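Local coordinates for protein endoglucanase (Clostridium thermocellum, PDB 2YIK) that probably hydrolyses internal beta-1,4-glucosidic bonds of cellulose, as a cellulase of glycoside hydrolase family 9, at residues 243-248 and 291-296; 229-234 and 286-291; 312-317 and 386-391. One frame throughout, in Å; residues are numbered along the deposited sequence.

Contact 1: residues 243-248 and 291-296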
# COMPACT_ATOMS: atom_id res chain seq x y z
N LYS A 243 -7.60 -19.01 3.65
CA LYS A 243 -6.30 -18.96 4.31
C LYS A 243 -5.94 -17.52 4.67
O LYS A 243 -5.48 -17.25 5.79
CB LYS A 243 -5.22 -19.57 3.42
CG LYS A 243 -3.85 -19.52 4.05
CD LYS A 243 -2.94 -20.54 3.40
CE LYS A 243 -1.47 -20.17 3.55
NZ LYS A 243 -0.83 -20.14 2.19
N SER A 244 -6.17 -16.60 3.74
CA SER A 244 -5.88 -15.18 3.96
C SER A 244 -6.69 -14.67 5.15
O SER A 244 -6.15 -14.01 6.04
CB SER A 244 -6.24 -14.35 2.72
OG SER A 244 -5.50 -14.78 1.59
N LEU A 245 -7.98 -14.99 5.17
CA LEU A 245 -8.85 -14.56 6.26
C LEU A 245 -8.42 -15.15 7.59
O LEU A 245 -8.49 -14.48 8.62
CB LEU A 245 -10.30 -14.94 5.96
CG LEU A 245 -11.34 -14.47 6.99
CD1 LEU A 245 -11.28 -12.97 7.17
CD2 LEU A 245 -12.73 -14.88 6.53
N ASP A 246 -7.97 -16.40 7.57
CA ASP A 246 -7.52 -17.05 8.80
C ASP A 246 -6.31 -16.31 9.38
O ASP A 246 -6.24 -16.03 10.58
CB ASP A 246 -7.18 -18.51 8.54
CG ASP A 246 -6.57 -19.19 9.75
OD1 ASP A 246 -7.17 -19.15 10.83
OD2 ASP A 246 -5.47 -19.76 9.63
N TYR A 247 -5.35 -15.98 8.52
CA TYR A 247 -4.17 -15.25 8.96
C TYR A 247 -4.56 -13.83 9.40
O TYR A 247 -4.03 -13.32 10.39
CB TYR A 247 -3.12 -15.18 7.84
CG TYR A 247 -2.20 -16.39 7.77
CD1 TYR A 247 -2.62 -17.60 7.22
CD2 TYR A 247 -0.89 -16.31 8.26
CE1 TYR A 247 -1.76 -18.71 7.16
CE2 TYR A 247 -0.02 -17.40 8.20
CZ TYR A 247 -0.46 -18.59 7.65
OH TYR A 247 0.41 -19.67 7.60
N ALA A 248 -5.48 -13.20 8.68
CA ALA A 248 -5.92 -11.85 9.02
C ALA A 248 -6.50 -11.79 10.43
O ALA A 248 -6.12 -10.93 11.23
CB ALA A 248 -6.95 -11.35 7.99
N LEU A 291 -16.38 -6.45 7.19
CA LEU A 291 -16.85 -6.60 5.82
C LEU A 291 -16.71 -8.06 5.39
O LEU A 291 -17.58 -8.60 4.70
CB LEU A 291 -16.03 -5.67 4.91
CG LEU A 291 -16.65 -5.12 3.62
CD1 LEU A 291 -18.02 -4.53 3.89
CD2 LEU A 291 -15.71 -4.05 3.03
N ALA A 292 -15.62 -8.69 5.81
CA ALA A 292 -15.35 -10.08 5.46
C ALA A 292 -16.14 -11.12 6.24
O ALA A 292 -16.49 -12.17 5.70
CB ALA A 292 -13.85 -10.36 5.60
N THR A 293 -16.43 -10.83 7.50
CA THR A 293 -17.10 -11.82 8.37
C THR A 293 -18.50 -11.56 8.94
O THR A 293 -19.22 -12.50 9.28
CB THR A 293 -16.23 -12.11 9.65
OG1 THR A 293 -16.05 -10.90 10.41
CG2 THR A 293 -14.86 -12.65 9.27
N GLN A 294 -18.88 -10.28 8.96
CA GLN A 294 -20.09 -9.72 9.59
C GLN A 294 -20.18 -10.08 11.10
O GLN A 294 -21.26 -10.05 11.72
CB GLN A 294 -21.41 -9.98 8.76
CG GLN A 294 -21.31 -9.35 7.35
CD GLN A 294 -21.03 -10.40 6.30
OE1 GLN A 294 -21.97 -10.99 5.73
NE2 GLN A 294 -19.75 -10.68 6.05
N ASN A 295 -19.01 -10.33 11.69
CA ASN A 295 -18.87 -10.59 13.12
C ASN A 295 -18.88 -9.19 13.80
O ASN A 295 -17.93 -8.37 13.66
CB ASN A 295 -17.52 -11.30 13.42
CG ASN A 295 -17.35 -11.69 14.92
OD1 ASN A 295 -17.98 -11.10 15.83
ND2 ASN A 295 -16.48 -12.65 15.16
N GLU A 296 -19.95 -8.94 14.54
CA GLU A 296 -20.13 -7.68 15.21
C GLU A 296 -18.97 -7.22 16.09
O GLU A 296 -18.81 -6.03 16.33
CB GLU A 296 -21.42 -7.71 16.03
CG GLU A 296 -22.70 -7.74 15.20
CD GLU A 296 -22.83 -6.56 14.24
OE1 GLU A 296 -22.41 -5.44 14.61
OE2 GLU A 296 -23.36 -6.74 13.12
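Leu-245 reaches from helix 238-257 to the last turn of helix 279-293, touching it with both methyls. CD1 meets the methyl CB of Ala-292 at 4.0 Å, while CD2 lies 4.1 Å from Thr-293 CG2; the threonine methyl meets both branches, since Leu-245 CD1 is 4.2 Å from Thr-293 CG2. With CG anti to the backbone N (chi1 -176°), the fork points to the other helix, where Leu-245 CA and Ala-292 CA, the nearest pair, are 7.9 Å apart. The denser part is the Ala-292 end: that residue is buried, and Tyr-230 from helix 216-233 packs against both it and Leu-245.

Packing thins at Thr-293, partly exposed where the helix gives out. Its OG1 serves the backbone: it is bonded to Leu-289 O and accepts Asn-295 N at 3.3 Å with an N-H...O angle of 159°, an ST turn. Asn-295 OD1 caps His-297 N at the next helix. This is apolar helix-to-helix packing in the all-helical family 9 domain, away from the annotated sites. With 96 Å² buried and no hydrogen bond across, it rests on methyl-to-methyl dispersion and hydrophobic burial, while Thr-293 OG1 and Asn-295 OD1 are engaged by backbone groups nearby in sequence.

Contact 2: residues 229-234 and 286-291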
# COMPACT_ATOMS: atom_id res chain seq x y z
N ASN A 229 -7.49 -9.36 0.91
CA ASN A 229 -7.12 -10.45 0.02
C ASN A 229 -8.27 -11.46 -0.00
O ASN A 229 -8.62 -12.01 -1.05
CB ASN A 229 -5.83 -11.13 0.50
CG ASN A 229 -5.02 -11.72 -0.64
OD1 ASN A 229 -4.40 -12.78 -0.50
ND2 ASN A 229 -5.00 -11.03 -1.77
N TYR A 230 -8.85 -11.71 1.17
CA TYR A 230 -9.98 -12.62 1.26
C TYR A 230 -11.10 -12.07 0.40
O TYR A 230 -11.68 -12.78 -0.43
CB TYR A 230 -10.46 -12.76 2.71
CG TYR A 230 -11.87 -13.29 2.81
CD1 TYR A 230 -12.14 -14.66 2.72
CD2 TYR A 230 -12.95 -12.42 2.92
CE1 TYR A 230 -13.46 -15.14 2.75
CE2 TYR A 230 -14.27 -12.88 2.95
CZ TYR A 230 -14.51 -14.24 2.87
OH TYR A 230 -15.81 -14.68 2.92
N MET A 231 -11.42 -10.78 0.58
CA MET A 231 -12.49 -10.14 -0.17
C MET A 231 -12.28 -10.25 -1.68
O MET A 231 -13.23 -10.42 -2.44
CB MET A 231 -12.62 -8.66 0.21
CG MET A 231 -13.14 -8.37 1.61
SD MET A 231 -14.73 -9.13 2.01
CE MET A 231 -15.86 -8.17 1.02
N ASN A 232 -11.02 -10.16 -2.11
CA ASN A 232 -10.68 -10.22 -3.52
C ASN A 232 -10.67 -11.64 -4.11
O ASN A 232 -10.87 -11.81 -5.31
CB ASN A 232 -9.31 -9.57 -3.76
CG ASN A 232 -9.36 -8.04 -3.72
OD1 ASN A 232 -8.39 -7.38 -3.37
ND2 ASN A 232 -10.50 -7.48 -4.11
N PHE A 233 -10.45 -12.65 -3.28
CA PHE A 233 -10.39 -14.02 -3.77
C PHE A 233 -11.47 -14.99 -3.31
O PHE A 233 -11.50 -16.14 -3.76
CB PHE A 233 -9.03 -14.63 -3.41
CG PHE A 233 -7.89 -14.05 -4.20
CD1 PHE A 233 -7.64 -14.47 -5.50
CD2 PHE A 233 -7.08 -13.07 -3.64
CE1 PHE A 233 -6.59 -13.91 -6.25
CE2 PHE A 233 -6.03 -12.50 -4.37
CZ PHE A 233 -5.79 -12.92 -5.68
N LYS A 234 -12.37 -14.56 -2.43
CA LYS A 234 -13.40 -15.45 -1.92
C LYS A 234 -14.29 -16.18 -2.92
O LYS A 234 -14.83 -17.24 -2.60
CB LYS A 234 -14.30 -14.71 -0.92
CG LYS A 234 -15.08 -13.54 -1.49
CD LYS A 234 -15.84 -12.85 -0.37
CE LYS A 234 -16.32 -11.47 -0.77
NZ LYS A 234 -17.72 -11.48 -1.26
N ALA A 286 -10.06 -3.71 11.33
CA ALA A 286 -11.34 -4.07 11.93
C ALA A 286 -12.50 -3.88 10.95
O ALA A 286 -13.37 -4.74 10.84
CB ALA A 286 -11.59 -3.23 13.19
N ALA A 287 -12.50 -2.75 10.25
CA ALA A 287 -13.56 -2.47 9.28
C ALA A 287 -13.57 -3.52 8.17
O ALA A 287 -14.62 -4.01 7.80
CB ALA A 287 -13.37 -1.08 8.67
N TRP A 288 -12.39 -3.85 7.65
CA TRP A 288 -12.30 -4.85 6.59
C TRP A 288 -12.69 -6.23 7.09
O TRP A 288 -13.29 -7.01 6.35
CB TRP A 288 -10.89 -4.90 6.01
CG TRP A 288 -10.63 -3.82 5.01
CD1 TRP A 288 -9.90 -2.67 5.20
CD2 TRP A 288 -11.11 -3.77 3.66
NE1 TRP A 288 -9.90 -1.92 4.05
CE2 TRP A 288 -10.63 -2.56 3.09
CE3 TRP A 288 -11.89 -4.63 2.88
CZ2 TRP A 288 -10.92 -2.20 1.77
CZ3 TRP A 288 -12.17 -4.26 1.56
CH2 TRP A 288 -11.68 -3.06 1.02
N LEU A 289 -12.35 -6.54 8.33
CA LEU A 289 -12.70 -7.83 8.90
C LEU A 289 -14.21 -7.94 9.12
O LEU A 289 -14.77 -9.04 9.03
CB LEU A 289 -11.94 -8.07 10.21
CG LEU A 289 -10.50 -8.54 9.98
CD1 LEU A 289 -9.69 -8.39 11.24
CD2 LEU A 289 -10.51 -9.99 9.50
N TYR A 290 -14.88 -6.82 9.39
CA TYR A 290 -16.33 -6.89 9.57
C TYR A 290 -16.93 -7.13 8.20
O TYR A 290 -17.86 -7.92 8.05
CB TYR A 290 -16.90 -5.59 10.15
CG TYR A 290 -18.41 -5.66 10.30
CD1 TYR A 290 -19.00 -6.32 11.38
CD2 TYR A 290 -19.25 -5.11 9.33
CE1 TYR A 290 -20.40 -6.45 11.48
CE2 TYR A 290 -20.64 -5.23 9.41
CZ TYR A 290 -21.20 -5.90 10.49
OH TYR A 290 -22.57 -6.00 10.57
N LEU A 291 -16.38 -6.45 7.19
CA LEU A 291 -16.85 -6.60 5.82
C LEU A 291 -16.71 -8.06 5.39
O LEU A 291 -17.58 -8.60 4.70
CB LEU A 291 -16.03 -5.67 4.91
CG LEU A 291 -16.65 -5.12 3.62
CD1 LEU A 291 -18.02 -4.53 3.89
CD2 LEU A 291 -15.71 -4.05 3.03
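Tyr-230 O takes two backbone donors, Lys-234 N at 2.8 Å and, weakly, Phe-233 N at 3.1 Å, near the C-terminal end of helix 216-233, from which Met-231 crosses to Trp-288 and Leu-291. No hydrogen bond spans the two segments; Met-231 supplies about half of the 139 Å² buried between them.

Its chain is hooked, with chi1 -69°, chi2 -56° and chi3 -71°, so CG meets the indole while SD and CE both turn to Leu-291. The CG methylene of Met-231 comes to the indole at the edge, near the ring plane, 4.1 Å from Trp-288 CE3. It is thus a methylene, and not the sulfur, that makes the nearest approach to the ring. Met-231 SD lies instead 4.0 Å from the carbonyl oxygen Leu-291 O, a van der Waals approach. The last bend brings the methyl Met-231 CE to the branch point of the leucine, 4.1 Å from Leu-291 CG, the two side chains crossing at about a right angle.

All three residues are buried. Tyr-139 of helix 124-140 touches Met-231 and Leu-291 and sets its ring edge-to-face with Trp-288, while Ile-328 and Ile-332 of helix 322-336 pack on Trp-288 and Leu-291 respectively. Met-231 CA and Leu-291 CA, the nearest pair, are 8.2 Å apart. A bent thioether chain lying between the helices, and other helices closing in around it, fit the all-helical core of the (alpha/alpha)6 barrel that family 9 glycoside hydrolases share.

Contact 3: residues 312-317 and 386-391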
# COMPACT_ATOMS: atom_id res chain seq x y z
N PRO A 312 -11.01 14.12 7.36
CA PRO A 312 -10.81 15.37 6.60
C PRO A 312 -9.46 16.07 6.71
O PRO A 312 -9.11 16.89 5.86
CB PRO A 312 -11.93 16.28 7.11
CG PRO A 312 -12.87 15.38 7.87
CD PRO A 312 -11.98 14.32 8.46
N GLY A 313 -8.73 15.70 7.76
CA GLY A 313 -7.45 16.29 8.06
C GLY A 313 -6.31 16.15 7.10
O GLY A 313 -5.81 17.14 6.57
N TRP A 314 -5.92 14.90 6.89
CA TRP A 314 -4.82 14.49 6.03
C TRP A 314 -5.42 13.76 4.81
O TRP A 314 -6.58 14.03 4.45
CB TRP A 314 -3.93 13.55 6.89
CG TRP A 314 -2.49 13.59 6.51
CD1 TRP A 314 -1.72 12.55 6.09
CD2 TRP A 314 -1.64 14.75 6.49
NE1 TRP A 314 -0.45 12.98 5.79
CE2 TRP A 314 -0.37 14.32 6.03
CE3 TRP A 314 -1.82 16.10 6.81
CZ2 TRP A 314 0.70 15.20 5.88
CZ3 TRP A 314 -0.75 16.98 6.66
CH2 TRP A 314 0.50 16.52 6.20
N ILE A 315 -4.69 12.84 4.16
CA ILE A 315 -5.29 12.02 3.12
C ILE A 315 -4.77 10.56 3.31
O ILE A 315 -3.91 10.33 4.17
CB ILE A 315 -5.22 12.66 1.61
CG1 ILE A 315 -6.05 11.77 0.68
CG2 ILE A 315 -3.82 12.94 1.19
CD1 ILE A 315 -7.14 12.63 0.07
N HIS A 316 -5.33 9.59 2.61
CA HIS A 316 -4.93 8.21 2.80
C HIS A 316 -3.43 8.03 2.47
O HIS A 316 -3.01 8.41 1.38
CB HIS A 316 -5.84 7.34 1.92
CG HIS A 316 -5.69 5.87 2.13
ND1 HIS A 316 -6.25 5.19 3.19
CD2 HIS A 316 -5.09 4.91 1.36
CE1 HIS A 316 -6.02 3.89 3.07
NE2 HIS A 316 -5.31 3.71 1.96
N CYS A 317 -2.63 7.47 3.37
CA CYS A 317 -1.19 7.25 3.11
C CYS A 317 -0.62 6.24 4.11
O CYS A 317 -1.27 5.95 5.12
CB CYS A 317 -0.41 8.56 3.21
SG CYS A 317 -0.48 9.35 4.82
N PHE A 386 -1.43 20.29 -4.26
CA PHE A 386 -0.17 19.98 -3.59
C PHE A 386 -0.24 20.05 -2.05
O PHE A 386 -0.40 21.13 -1.50
CB PHE A 386 0.82 21.02 -4.14
CG PHE A 386 2.24 20.87 -3.71
CD1 PHE A 386 2.70 21.49 -2.56
CD2 PHE A 386 3.14 20.19 -4.51
CE1 PHE A 386 4.05 21.46 -2.21
CE2 PHE A 386 4.50 20.14 -4.19
CZ PHE A 386 4.95 20.78 -3.03
N LEU A 387 -0.13 18.91 -1.36
CA LEU A 387 -0.17 18.90 0.12
C LEU A 387 1.19 19.40 0.62
O LEU A 387 1.27 20.38 1.36
CB LEU A 387 -0.46 17.50 0.66
CG LEU A 387 -0.47 17.35 2.19
CD1 LEU A 387 -1.40 18.38 2.82
CD2 LEU A 387 -0.92 15.95 2.55
N ASN A 388 2.25 18.70 0.23
CA ASN A 388 3.61 19.10 0.55
C ASN A 388 4.55 18.49 -0.48
O ASN A 388 4.13 17.69 -1.32
CB ASN A 388 4.01 18.76 2.01
CG ASN A 388 3.95 17.29 2.33
OD1 ASN A 388 4.61 16.48 1.68
ND2 ASN A 388 3.17 16.93 3.35
N GLN A 389 5.83 18.87 -0.45
CA GLN A 389 6.79 18.40 -1.45
C GLN A 389 7.27 16.95 -1.44
O GLN A 389 7.80 16.48 -2.45
CB GLN A 389 8.03 19.29 -1.41
CG GLN A 389 8.72 19.29 -0.05
CD GLN A 389 9.83 20.31 0.03
OE1 GLN A 389 10.98 20.04 -0.32
NE2 GLN A 389 9.49 21.51 0.48
N TRP A 390 7.10 16.25 -0.33
CA TRP A 390 7.55 14.87 -0.28
C TRP A 390 6.46 13.91 -0.74
O TRP A 390 5.58 13.52 0.03
CB TRP A 390 8.04 14.55 1.14
CG TRP A 390 9.11 15.54 1.58
CD1 TRP A 390 10.45 15.51 1.28
CD2 TRP A 390 8.90 16.74 2.35
NE1 TRP A 390 11.08 16.62 1.81
CE2 TRP A 390 10.15 17.38 2.47
CE3 TRP A 390 7.78 17.33 2.94
CZ2 TRP A 390 10.31 18.59 3.17
CZ3 TRP A 390 7.93 18.53 3.63
CH2 TRP A 390 9.19 19.15 3.74
N GLY A 391 6.53 13.55 -2.02
CA GLY A 391 5.55 12.65 -2.60
C GLY A 391 4.20 13.30 -2.76
O GLY A 391 3.18 12.77 -2.29
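The indole of Trp-314 receives Leu-387 CD2 over one face of its six-membered ring and, within its own segment, Cys-317 SG in plane at the edge. The methyl stands 3.8 Å from the centroid of that ring and only 13° off its normal, which meets the definition of a CH-pi contact. It is displaced toward the rim, where Leu-387 CD2 lies 3.8 Å from Trp-314 CZ2. The other methyl, Leu-387 CD1, lies 4.1 Å from Trp-314 CZ3. Leucine and indole cross at about a right angle.

Asn-388 adds an oblique approach, neither over the face nor at the edge: Asn-388 ND2 is 3.9 Å from Trp-314 CH2, with amide and indole planes 38° apart. Its CG sits between the backbone N and the carbonyl carbon, which folds the amide back over its own chain. Asn-388 OD1 then accepts Trp-390 N at 3.2 Å, in the carbonyl plane and on a lone pair but somewhat bent (N-H...O 138°), forming an Asx turn just ahead of helix 392-408. One amide therefore uses its oxygen to shape the loop and lays its nitrogen against the tryptophan.

On the inner side, Ile-315 CG2 approaches Leu-387 CD2 more loosely, at 4.4 Å. Ile-315 is buried against helices 363-373 and 392-408, and Trp-372 of the former also packs on Leu-387. Trp-314 is exposed and, like Leu-387 and Asn-388, touches a neighbouring molecule in the crystal, so the lattice may influence its pose. The contact joins two inter-helix loops of the (alpha/alpha)6 domain, one after helix 296-305 and one before helix 392-408. With 150 Å² buried and no hydrogen bond across, they are held together by dispersion and CH-pi attraction.

Overall arrangement
From the N terminus, helix 216-233 supplies 229-234 and helix 238-257 supplies 243-248; helix 279-293 then answers both. Residues 286-291 close contact 2 over 51 intervening residues, and 291-296 close contact 1 over 42, so the two loops cross, sharing Leu-291. Their centres are 6 Å apart, and Ser-244 OG to Asn-229 OD1, a probable hydrogen bond of 3.1 Å, also joins them. Together they bring three helices consecutive in the chain together. Contact 3 follows in series: 312-317, between helices 296-305 and 322-336, meets 386-391, just before helix 392-408, with its centre about 26 Å from that of contact 2, and links inter-helix loops elsewhere in the domain.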